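Local coordinates for extracellular solute-binding protein, family 1 (Trichodesmium erythraeum IMS101, PDB 6G7N), which binds iron(III) and probably delivers it to an ABC transporter as the periplasmic solute-binding component of an iron-uptake system, at residues 1-9 against 50-58. Numbering follows the deposited sequence. Where two conformers were deposited one is given.
Sequences GAINLYSSR and SPADVFMTV
Strands 2-7 and 54-58 run parallel, their axes 4.7 Å apart and inclined by 21°, with Tyr6 N and O both bonded to strand 54-58: N donates to Val54 O and O accepts from Met56 N. Asn4 O takes two bonds, from the N atoms of Asp53 and Val54, while Asp53 OD2 receives Asn4 N at 2.8 Å through its anti lone pair. The Asn4 amide supplies a further donor, ND2 reaching Pro51 O (2.9 Å) from above the carbonyl plane. Ala52 is small enough to set CB 3.5 Å from the Tyr6 ring centroid, a CH-pi contact over the face; with CG anti to the carbonyl carbon (chi1 -80°) the ring lies along Ala52, and OH passes the Pro51 ring to hydrogen-bond Glu46. A leucine here would probably lose the flat face that Ala52 CB rests on and leave Glu46 without its phenolic partner. Strand 2-7 lies between strands 28-33 and 54-58, which helix 36-46 joins, in the parallel part of one lobe of a periplasmic-binding-protein fold. On the opposite sheet face, Leu5 CD1 packs against both Val54 CG1 and Met56 CG, and helix 245-255 covers Val54 and Met56. Where the strands end at the ligand pocket, Thr57 OG1 donates to Ser8 OG (2.7 Å), and Val58 CG1 rests against the Arg9 CD methylene.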
loop_
_atom_site.group_PDB
_atom_site.type_symbol
_atom_site.label_atom_id
_atom_site.label_comp_id
_atom_site.label_asym_id
_atom_site.label_seq_id
_atom_site.Cartn_x
_atom_site.Cartn_y
_atom_site.Cartn_z
ATOM N N GLY A 1 -7.276 31.067 2.672
ATOM C CA GLY A 1 -6.403 30.879 1.483
ATOM C C GLY A 1 -5.403 29.730 1.542
ATOM O O GLY A 1 -4.410 29.732 0.806
ATOM N N ALA A 2 -5.659 28.756 2.403
ATOM C CA ALA A 2 -4.775 27.616 2.556
ATOM C C ALA A 2 -5.535 26.394 2.985
ATOM O O ALA A 2 -6.651 26.471 3.518
ATOM C CB ALA A 2 -3.683 27.932 3.568
ATOM N N ILE A 3 -4.890 25.254 2.798
ATOM C CA ILE A 3 -5.313 24.020 3.434
ATOM C C ILE A 3 -4.168 23.451 4.272
ATOM O O ILE A 3 -2.997 23.616 3.927
ATOM C CB ILE A 3 -5.802 22.976 2.427
ATOM C CG1 ILE A 3 -4.708 22.621 1.413
ATOM C CG2 ILE A 3 -7.043 23.487 1.726
ATOM C CD1 ILE A 3 -5.034 21.387 0.626
ATOM N N ASN A 4 -4.527 22.738 5.329
ATOM C CA ASN A 4 -3.568 22.057 6.182
ATOM C C ASN A 4 -3.599 20.566 5.878
ATOM O O ASN A 4 -4.583 19.883 6.187
ATOM C CB ASN A 4 -3.897 22.343 7.640
ATOM C CG ASN A 4 -3.835 23.816 7.954
ATOM O OD1 ASN A 4 -2.856 24.472 7.624
ATOM N ND2 ASN A 4 -4.890 24.343 8.567
ATOM N N LEU A 5 -2.507 20.102 5.268
ATOM C CA LEU A 5 -2.326 18.702 4.878
ATOM C C LEU A 5 -1.510 17.982 5.936
ATOM O O LEU A 5 -0.330 18.298 6.118
ATOM C CB LEU A 5 -1.598 18.671 3.546
ATOM C CG LEU A 5 -1.169 17.295 3.030
ATOM C CD1 LEU A 5 -2.318 16.300 2.880
ATOM C CD2 LEU A 5 -0.374 17.402 1.725
ATOM N N TYR A 6 -2.148 17.045 6.642
ATOM C CA TYR A 6 -1.459 16.167 7.620
ATOM C C TYR A 6 -1.167 14.866 6.872
ATOM O O TYR A 6 -2.075 14.135 6.500
ATOM C CB TYR A 6 -2.357 15.875 8.812
ATOM C CG TYR A 6 -2.455 16.943 9.884
ATOM C CD1 TYR A 6 -2.581 18.292 9.576
ATOM C CD2 TYR A 6 -2.513 16.569 11.219
ATOM C CE1 TYR A 6 -2.713 19.247 10.578
ATOM C CE2 TYR A 6 -2.671 17.501 12.224
ATOM C CZ TYR A 6 -2.767 18.841 11.912
ATOM O OH TYR A 6 -2.938 19.759 12.931
ATOM N N SER A 7 0.107 14.586 6.606
ATOM C CA SER A 7 0.472 13.445 5.760
ATOM C C SER A 7 1.682 12.698 6.286
ATOM O O SER A 7 2.670 13.302 6.708
ATOM C CB SER A 7 0.774 13.900 4.340
ATOM O OG SER A 7 1.135 12.794 3.534
ATOM N N SER A 8 1.603 11.371 6.198
ATOM C CA SER A 8 2.774 10.505 6.387
ATOM C C SER A 8 3.453 10.073 5.074
ATOM O O SER A 8 4.409 9.294 5.081
ATOM C CB SER A 8 2.365 9.269 7.196
ATOM O OG SER A 8 1.484 8.441 6.460
ATOM N N ARG A 9 2.913 10.552 3.952
ATOM C CA ARG A 9 3.194 10.032 2.590
ATOM C C ARG A 9 3.888 11.064 1.693
ATOM O O ARG A 9 4.088 10.832 0.494
ATOM C CB ARG A 9 1.840 9.536 1.999
ATOM C CG ARG A 9 1.770 9.050 0.530
ATOM C CD ARG A 9 2.769 7.976 0.129
ATOM N NE ARG A 9 2.617 7.599 -1.274
ATOM C CZ ARG A 9 3.049 8.341 -2.287
ATOM N NH1 ARG A 9 3.700 9.469 -2.080
ATOM N NH2 ARG A 9 2.824 7.932 -3.536
ATOM N N SER A 50 -8.835 20.907 15.899
ATOM C CA SER A 50 -7.795 20.575 14.921
ATOM C C SER A 50 -7.841 21.482 13.677
ATOM O O SER A 50 -8.911 21.664 13.076
ATOM C CB SER A 50 -7.921 19.142 14.439
ATOM O OG SER A 50 -6.827 18.832 13.580
ATOM N N PRO A 51 -6.682 22.003 13.249
ATOM C CA PRO A 51 -6.650 22.730 11.972
ATOM C C PRO A 51 -6.590 21.814 10.743
ATOM O O PRO A 51 -6.653 22.316 9.634
ATOM C CB PRO A 51 -5.364 23.563 12.049
ATOM C CG PRO A 51 -4.518 22.869 13.062
ATOM C CD PRO A 51 -5.399 22.078 13.979
ATOM N N ALA A 52 -6.466 20.504 10.926
ATOM C CA ALA A 52 -6.269 19.619 9.782
ATOM C C ALA A 52 -7.442 19.687 8.805
ATOM O O ALA A 52 -8.612 19.613 9.186
ATOM C CB ALA A 52 -6.047 18.185 10.247
ATOM N N ASP A 53 -7.107 19.790 7.517
ATOM C CA ASP A 53 -8.094 19.772 6.428
ATOM C C ASP A 53 -8.112 18.446 5.677
ATOM O O ASP A 53 -9.173 17.928 5.330
ATOM C CB ASP A 53 -7.805 20.879 5.413
ATOM C CG ASP A 53 -8.145 22.260 5.936
ATOM O OD1 ASP A 53 -9.338 22.470 6.287
ATOM O OD2 ASP A 53 -7.244 23.137 5.949
ATOM N N VAL A 54 -6.923 17.948 5.347
ATOM C CA VAL A 54 -6.751 16.684 4.599
ATOM C C VAL A 54 -5.800 15.804 5.385
ATOM O O VAL A 54 -4.777 16.288 5.897
ATOM C CB VAL A 54 -6.179 16.948 3.195
ATOM C CG1 VAL A 54 -5.897 15.646 2.459
ATOM C CG2 VAL A 54 -7.117 17.821 2.390
ATOM N N PHE A 55 -6.127 14.519 5.473
ATOM C CA PHE A 55 -5.253 13.494 6.086
ATOM C C PHE A 55 -4.869 12.528 4.959
ATOM O O PHE A 55 -5.738 12.020 4.260
ATOM C CB PHE A 55 -5.990 12.753 7.216
ATOM C CG PHE A 55 -5.261 11.535 7.705
ATOM C CD1 PHE A 55 -4.034 11.653 8.345
ATOM C CD2 PHE A 55 -5.757 10.248 7.468
ATOM C CE1 PHE A 55 -3.337 10.546 8.758
ATOM C CE2 PHE A 55 -5.065 9.142 7.926
ATOM C CZ PHE A 55 -3.859 9.294 8.567
ATOM N N MET A 56 -3.565 12.273 4.830
ATOM C CA MET A 56 -3.058 11.284 3.877
ATOM C C MET A 56 -2.096 10.318 4.537
ATOM O O MET A 56 -1.275 10.703 5.389
ATOM C CB MET A 56 -2.356 11.936 2.690
ATOM C CG MET A 56 -3.286 12.743 1.830
ATOM S SD MET A 56 -2.596 13.385 0.314
ATOM C CE MET A 56 -2.645 11.918 -0.686
ATOM N N THR A 57 -2.163 9.057 4.114
ATOM C CA THR A 57 -1.282 8.020 4.647
ATOM C C THR A 57 -1.224 6.878 3.668
ATOM O O THR A 57 -1.762 6.961 2.570
ATOM C CB THR A 57 -1.714 7.606 6.069
ATOM O OG1 THR A 57 -0.678 6.857 6.711
ATOM C CG2 THR A 57 -2.998 6.766 6.069
ATOM N N VAL A 58 -0.521 5.802 4.043
ATOM C CA VAL A 58 -0.510 4.574 3.241
ATOM C C VAL A 58 -1.223 3.444 3.958
ATOM O O VAL A 58 -1.207 3.352 5.200
ATOM C CB VAL A 58 0.882 4.099 2.744
ATOM C CG1 VAL A 58 1.661 5.272 2.179
ATOM C CG2 VAL A 58 1.686 3.430 3.836
HETATM O O HOH W 1 -7.500 25.816 6.270
#